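Local coordinates for protein nicotinate-nucleotide pyrophosphorylase (PDB 3TQV) that probably catalyses the joining of quinolinate to phosphoribosyl diphosphate, releasing carbon dioxide and diphosphate to yield nicotinate mononucleotide for NAD biosynthesis, at residues I18-R21 against L22-S26; P146-R149 against L150-K153; L208-L211 against N212-I215. One frame throughout, in Å; residues are numbered along the deposited sequence.

In the fold
Each of the three contacts joins directly consecutive segments, so none closes a loop larger than a helical turn; they follow in series and neither nest nor cross. Contact 1 comes first, on helix 16-31. Contact 2 follows where the loop after strand 137-139 enters helix 149-159 of the alpha/beta-barrel domain. These two meet directly: Leu22 CD2 lies 3.7 Å from Phe148 CZ, tying helix 16-31 to the start of helix 149-159, and both contacts touch the second subunit. Contact 3, on helix 208-216 between strands 200-205 and 221-225, stands apart, its centre about 44 Å from that of contact 1 and about 32 Å from that of contact 2.

Contact 1 (I18-R21 against L22-S26); sequences IVTR and LVRES
Ile18 to Leu22, Val19 to Val23, Thr20 to Arg24 and Arg21 to Glu25 are four successive i/i+4 pairs within helix 16-31, a local contact along one alpha-helix. The backbone evidence is a ladder of four hydrogen bonds, the straightest being Glu25 N to Arg21 O, with an angle of 170° at the hydrogen. On the apolar side, Ile18 CG2 lies 4.1 Å from Leu22 CD1, the two side chains running alongside one another. Val19 CG1 and Val23 CG2 approach less closely, at 4.4 Å; both valines also pack on helix 61-71, Val19 on Glu66 and Val23 on Gln70. Thr20 presents its methyl CG2 to Arg24 NH2 at 3.8 Å. Its first torsion (chi1 -66°) turns OG1 back beside its own nitrogen, where the hydroxyl hydrogen-bonds Asn16 O one turn earlier. Arg21 and Glu25 also lie alongside, but the acid meets the aliphatic part of the arginine: OE2 of Glu25 is 3.3 Å from CG of Arg21, while Arg21 NE stays 4.6 Å from Glu25 OE2, too far for their charged atoms to be in contact. Across the subunit interface, each Glu25 has only a long, weak ion pair with Arg21 of the other subunit. Because the two Glu25 carboxylates also come close across the interface, each would probably be somewhat harder to ionise, an effect the nearby arginines of both subunits should offset.

Contact 2 (P146-R149 against L150-K153); sequences PGFR and LAQK
Phe148 meets Ala151 and Gln152, and Arg149 meets Lys153, over the first turn of helix 149-159, with Phe148 at the N-cap position. Two backbone hydrogen bonds begin the helix: Gln152 N to Phe148 O at 3.0 Å, and Lys153 N to Arg149 O, also at 3.0 Å. Water 1 accepts from Ala151 N at 2.7 Å and gives only a weak bond to Gly147 O, bridging the entering loop and the first turn. Glu29 of the second subunit accepts from Gly147 N and Arg149 N. The apolar part is small: Phe148 CD1 lies 3.8 Å from Ala151 CB, and the ring continues onto Phe113 and Met116 of helix 100-130. Among the long side chains, Arg149 CD and Lys153 CE touch at 3.8 Å as the two run alongside in the same direction. Beyond that point they diverge to separate partners. Three groups grip Lys153 NZ, a salt bridge to Asp140 and hydrogen bonds to Thr141 O and Arg165 O, while Arg149 NH1 bonds Arg142 O. Since Thr141, Arg142 and Arg165 are predicted substrate-binding residues, this pair is consistent with a second shell that fixes their backbone.

Contact 3 (L208-L211 against N212-I215); sequences LDEL and NQAI
The carboxylate of Asp209 and the amide of Gln213 stand steeply to each other, their planes 73° apart, as the two side chains pass at a slant. With CG anti to the backbone N (chi1 177°), Asp209 holds its carboxylate out beside the helix, where OD2 comes near the Gln213 side chain. Against the Glu210 carboxylate the same amide is inclined by 58°. The Asn212 amide carbon CG lies 3.5 Å from Leu208 O, the acceptor for Asn212's own backbone nitrogen. All four i to i+4 backbone bonds from Leu208 to Ile215 are present. The shortest joins Ile215 N to Leu211 O at 2.9 Å. The longest joins Gln213 N to Asp209 O at 3.2 Å. This is the opening part of helix 208-216, the helix of the beta-alpha-beta unit between parallel strands 200-205 and 221-225 of the barrel domain. Its inward side is apolar: Leu211 CG meets Ile215 CD1 at 4.0 Å, and Leu211 and Ala214 both rest on Val222 of strand 221-225. Leu208, Asn212 and Ile215 pack against helix 229-239, whereas Glu210 and Gln213 touch Ile185 of helix 185-195. Glu210 OE1 turns to the helix start, accepting from Thr206 N and, weakly, from Asn207 N.

Contact 1 (I18-R21 against L22-S26)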
loop_
_atom_site.group_PDB
_atom_site.type_symbol
_atom_site.label_atom_id
_atom_site.label_comp_id
_atom_site.label_asym_id
_atom_site.label_seq_id
_atom_site.Cartn_x
_atom_site.Cartn_y
_atom_site.Cartn_z
ATOM N N ILE B 18 2.881 17.532 3.887
ATOM C CA ILE B 18 2.929 16.120 3.519
ATOM C C ILE B 18 1.745 15.719 2.617
ATOM O O ILE B 18 1.888 14.911 1.706
ATOM C CB ILE B 18 2.943 15.219 4.767
ATOM C CG1 ILE B 18 4.212 15.435 5.581
ATOM C CG2 ILE B 18 2.830 13.750 4.379
ATOM C CD1 ILE B 18 5.447 14.825 4.952
ATOM N N VAL B 19 0.568 16.270 2.870
ATOM C CA VAL B 19 -0.565 16.013 1.994
ATOM C C VAL B 19 -0.269 16.591 0.613
ATOM O O VAL B 19 -0.481 15.939 -0.412
ATOM C CB VAL B 19 -1.873 16.607 2.557
ATOM C CG1 VAL B 19 -2.922 16.722 1.474
ATOM C CG2 VAL B 19 -2.380 15.760 3.722
ATOM N N THR B 20 0.249 17.813 0.599
ATOM C CA THR B 20 0.561 18.491 -0.641
ATOM C C THR B 20 1.551 17.697 -1.492
ATOM O O THR B 20 1.284 17.407 -2.658
ATOM C CB THR B 20 1.104 19.919 -0.381
ATOM O OG1 THR B 20 0.070 20.728 0.197
ATOM C CG2 THR B 20 1.586 20.571 -1.686
ATOM N N ARG B 21 2.691 17.344 -0.907
ATOM C CA ARG B 21 3.763 16.699 -1.658
ATOM C C ARG B 21 3.345 15.345 -2.219
ATOM O O ARG B 21 3.713 14.976 -3.332
ATOM C CB ARG B 21 4.996 16.522 -0.781
ATOM C CG ARG B 21 6.164 15.932 -1.511
ATOM C CD ARG B 21 6.839 14.910 -0.641
ATOM N NE ARG B 21 7.336 15.507 0.593
ATOM C CZ ARG B 21 7.601 14.817 1.699
ATOM N NH1 ARG B 21 7.395 13.506 1.732
ATOM N NH2 ARG B 21 8.051 15.440 2.779
ATOM N N LEU B 22 2.585 14.605 -1.426
ATOM C CA LEU B 22 2.079 13.311 -1.835
ATOM C C LEU B 22 1.081 13.421 -2.999
ATOM O O LEU B 22 1.031 12.562 -3.873
ATOM C CB LEU B 22 1.427 12.622 -0.640
ATOM C CG LEU B 22 2.297 11.609 0.101
ATOM C CD1 LEU B 22 1.628 11.163 1.393
ATOM C CD2 LEU B 22 2.599 10.416 -0.800
ATOM N N VAL B 23 0.279 14.477 -2.997
ATOM C CA VAL B 23 -0.682 14.692 -4.063
ATOM C C VAL B 23 0.061 15.088 -5.327
ATOM O O VAL B 23 -0.062 14.437 -6.353
ATOM C CB VAL B 23 -1.740 15.752 -3.665
ATOM C CG1 VAL B 23 -2.520 16.241 -4.883
ATOM C CG2 VAL B 23 -2.678 15.176 -2.613
ATOM N N ARG B 24 0.840 16.154 -5.229
ATOM C CA ARG B 24 1.731 16.611 -6.294
ATOM C C ARG B 24 2.420 15.466 -7.069
ATOM O O ARG B 24 2.221 15.307 -8.274
ATOM C CB ARG B 24 2.774 17.544 -5.682
ATOM C CG ARG B 24 3.835 18.041 -6.636
ATOM C CD ARG B 24 3.493 19.420 -7.128
ATOM N NE ARG B 24 3.203 20.337 -6.027
ATOM C CZ ARG B 24 2.380 21.382 -6.124
ATOM N NH1 ARG B 24 1.759 21.641 -7.274
ATOM N NH2 ARG B 24 2.172 22.168 -5.069
ATOM N N GLU B 25 3.235 14.682 -6.370
ATOM C CA GLU B 25 3.916 13.531 -6.957
ATOM C C GLU B 25 2.954 12.490 -7.587
ATOM O O GLU B 25 3.279 11.861 -8.593
ATOM C CB GLU B 25 4.822 12.872 -5.910
ATOM C CG GLU B 25 6.078 13.660 -5.592
ATOM C CD GLU B 25 6.717 13.240 -4.267
ATOM O OE1 GLU B 25 6.317 12.187 -3.719
ATOM O OE2 GLU B 25 7.608 13.971 -3.762
ATOM N N SER B 26 1.778 12.320 -6.985
ATOM C CA SER B 26 0.723 11.438 -7.509
ATOM C C SER B 26 0.144 11.917 -8.823
ATOM O O SER B 26 -0.217 11.124 -9.674
ATOM C CB SER B 26 -0.433 11.365 -6.519
ATOM O OG SER B 26 -0.403 10.150 -5.808
#

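Contact 2 (P146-R149 against L150-K153)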
loop_
_atom_site.group_PDB
_atom_site.type_symbol
_atom_site.label_atom_id
_atom_site.label_comp_id
_atom_site.label_asym_id
_atom_site.label_seq_id
_atom_site.Cartn_x
_atom_site.Cartn_y
_atom_site.Cartn_z
ATOM N N PRO B 146 5.884 2.897 2.436
ATOM C CA PRO B 146 6.836 4.001 2.457
ATOM C C PRO B 146 6.209 5.315 1.988
ATOM O O PRO B 146 5.485 5.332 0.990
ATOM C CB PRO B 146 7.919 3.515 1.498
ATOM C CG PRO B 146 7.956 2.032 1.755
ATOM C CD PRO B 146 6.491 1.667 1.904
ATOM N N GLY B 147 6.483 6.392 2.725
ATOM C CA GLY B 147 6.009 7.718 2.383
ATOM C C GLY B 147 4.643 8.005 2.964
ATOM O O GLY B 147 4.133 9.115 2.857
ATOM N N PHE B 148 4.045 6.985 3.560
ATOM C CA PHE B 148 2.683 7.049 4.067
ATOM C C PHE B 148 2.676 6.728 5.542
ATOM O O PHE B 148 1.702 6.163 6.042
ATOM C CB PHE B 148 1.786 6.037 3.348
ATOM C CG PHE B 148 1.382 6.460 1.974
ATOM C CD1 PHE B 148 0.135 7.034 1.756
ATOM C CD2 PHE B 148 2.248 6.282 0.900
ATOM C CE1 PHE B 148 -0.254 7.455 0.493
ATOM C CE2 PHE B 148 1.879 6.676 -0.385
ATOM C CZ PHE B 148 0.608 7.270 -0.596
ATOM N N ARG B 149 3.762 7.072 6.228
ATOM C CA ARG B 149 3.856 6.834 7.662
ATOM C C ARG B 149 2.751 7.573 8.404
ATOM O O ARG B 149 1.927 6.963 9.082
ATOM C CB ARG B 149 5.221 7.269 8.191
ATOM C CG ARG B 149 5.257 7.496 9.686
ATOM C CD ARG B 149 5.327 6.217 10.499
ATOM N NE ARG B 149 6.621 5.569 10.318
ATOM C CZ ARG B 149 6.747 4.347 9.829
ATOM N NH1 ARG B 149 5.656 3.668 9.504
ATOM N NH2 ARG B 149 7.939 3.805 9.668
ATOM N N LEU B 150 2.731 8.894 8.254
ATOM C CA LEU B 150 1.747 9.712 8.941
ATOM C C LEU B 150 0.329 9.482 8.396
ATOM O O LEU B 150 -0.641 9.386 9.155
ATOM C CB LEU B 150 2.150 11.190 8.874
ATOM C CG LEU B 150 3.346 11.553 9.768
ATOM C CD1 LEU B 150 3.757 13.002 9.551
ATOM C CD2 LEU B 150 3.055 11.296 11.254
ATOM N N ALA B 151 0.228 9.374 7.076
ATOM C CA ALA B 151 -1.048 9.111 6.418
ATOM C C ALA B 151 -1.721 7.871 6.991
ATOM O O ALA B 151 -2.926 7.885 7.251
ATOM C CB ALA B 151 -0.853 8.973 4.895
ATOM N N GLN B 152 -0.946 6.801 7.198
ATOM C CA GLN B 152 -1.484 5.574 7.796
ATOM C C GLN B 152 -1.723 5.639 9.330
ATOM O O GLN B 152 -2.633 5.009 9.852
ATOM C CB GLN B 152 -0.627 4.361 7.411
ATOM C CG GLN B 152 -0.702 4.026 5.920
ATOM C CD GLN B 152 -0.465 2.544 5.620
ATOM O OE1 GLN B 152 -1.415 1.777 5.382
ATOM N NE2 GLN B 152 0.801 2.136 5.633
ATOM N N LYS B 153 -0.896 6.387 10.047
ATOM C CA LYS B 153 -1.129 6.617 11.466
ATOM C C LYS B 153 -2.480 7.325 11.619
ATOM O O LYS B 153 -3.283 7.008 12.498
ATOM C CB LYS B 153 -0.009 7.485 12.042
ATOM C CG LYS B 153 1.380 6.843 12.032
ATOM C CD LYS B 153 1.495 5.787 13.111
ATOM C CE LYS B 153 2.883 5.197 13.210
ATOM N NZ LYS B 153 2.924 4.050 14.177
HETATM O O HOH W 1 2.263 10.132 5.517
#

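Contact 3 (L208-L211 against N212-I215)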
loop_
_atom_site.group_PDB
_atom_site.type_symbol
_atom_site.label_atom_id
_atom_site.label_comp_id
_atom_site.label_asym_id
_atom_site.label_seq_id
_atom_site.Cartn_x
_atom_site.Cartn_y
_atom_site.Cartn_z
ATOM N N LEU B 208 9.186 -14.325 30.302
ATOM C CA LEU B 208 8.718 -13.790 31.563
ATOM C C LEU B 208 9.896 -13.266 32.380
ATOM O O LEU B 208 9.768 -12.256 33.076
ATOM C CB LEU B 208 7.977 -14.855 32.357
ATOM C CG LEU B 208 6.712 -15.387 31.702
ATOM C CD1 LEU B 208 6.224 -16.600 32.471
ATOM C CD2 LEU B 208 5.666 -14.287 31.654
ATOM N N ASP B 209 11.039 -13.944 32.302
ATOM C CA ASP B 209 12.222 -13.462 33.005
ATOM C C ASP B 209 12.703 -12.119 32.477
ATOM O O ASP B 209 13.054 -11.245 33.255
ATOM C CB ASP B 209 13.388 -14.454 32.954
ATOM C CG ASP B 209 14.630 -13.903 33.635
ATOM O OD1 ASP B 209 14.881 -14.279 34.795
ATOM O OD2 ASP B 209 15.329 -13.067 33.027
ATOM N N GLU B 210 12.749 -11.960 31.162
ATOM C CA GLU B 210 13.096 -10.658 30.616
ATOM C C GLU B 210 12.072 -9.609 31.060
ATOM O O GLU B 210 12.411 -8.445 31.276
ATOM C CB GLU B 210 13.210 -10.703 29.089
ATOM C CG GLU B 210 14.600 -11.058 28.566
ATOM C CD GLU B 210 14.592 -11.420 27.090
ATOM O OE1 GLU B 210 13.488 -11.685 26.554
ATOM O OE2 GLU B 210 15.679 -11.443 26.465
ATOM N N LEU B 211 10.820 -10.027 31.218
ATOM C CA LEU B 211 9.780 -9.084 31.606
ATOM C C LEU B 211 10.059 -8.533 32.997
ATOM O O LEU B 211 9.933 -7.330 33.243
ATOM C CB LEU B 211 8.391 -9.732 31.557
ATOM C CG LEU B 211 7.305 -8.828 32.163
ATOM C CD1 LEU B 211 7.078 -7.635 31.257
ATOM C CD2 LEU B 211 6.007 -9.584 32.399
ATOM N N ASN B 212 10.438 -9.432 33.903
ATOM C CA ASN B 212 10.789 -9.044 35.258
ATOM C C ASN B 212 11.940 -8.047 35.261
ATOM O O ASN B 212 11.911 -7.037 35.965
ATOM C CB ASN B 212 11.078 -10.281 36.113
ATOM C CG ASN B 212 9.824 -11.093 36.386
ATOM O OD1 ASN B 212 8.725 -10.550 36.383
ATOM N ND2 ASN B 212 9.976 -12.394 36.603
ATOM N N GLN B 213 12.937 -8.325 34.435
ATOM C CA GLN B 213 14.046 -7.409 34.255
ATOM C C GLN B 213 13.569 -6.006 33.871
ATOM O O GLN B 213 13.914 -5.013 34.509
ATOM C CB GLN B 213 14.995 -7.943 33.180
ATOM C CG GLN B 213 15.780 -9.180 33.594
ATOM C CD GLN B 213 16.812 -9.576 32.554
ATOM O OE1 GLN B 213 16.823 -10.703 32.075
ATOM N NE2 GLN B 213 17.681 -8.646 32.201
ATOM N N ALA B 214 12.772 -5.936 32.815
ATOM C CA ALA B 214 12.361 -4.660 32.260
ATOM C C ALA B 214 11.501 -3.928 33.272
ATOM O O ALA B 214 11.555 -2.700 33.375
ATOM C CB ALA B 214 11.625 -4.867 30.959
ATOM N N ILE B 215 10.717 -4.693 34.027
ATOM C CA ILE B 215 9.935 -4.150 35.137
ATOM C C ILE B 215 10.867 -3.650 36.239
ATOM O O ILE B 215 10.678 -2.558 36.779
ATOM C CB ILE B 215 8.969 -5.218 35.698
ATOM C CG1 ILE B 215 7.748 -5.342 34.789
ATOM C CG2 ILE B 215 8.563 -4.911 37.143
ATOM C CD1 ILE B 215 6.772 -6.386 35.223
#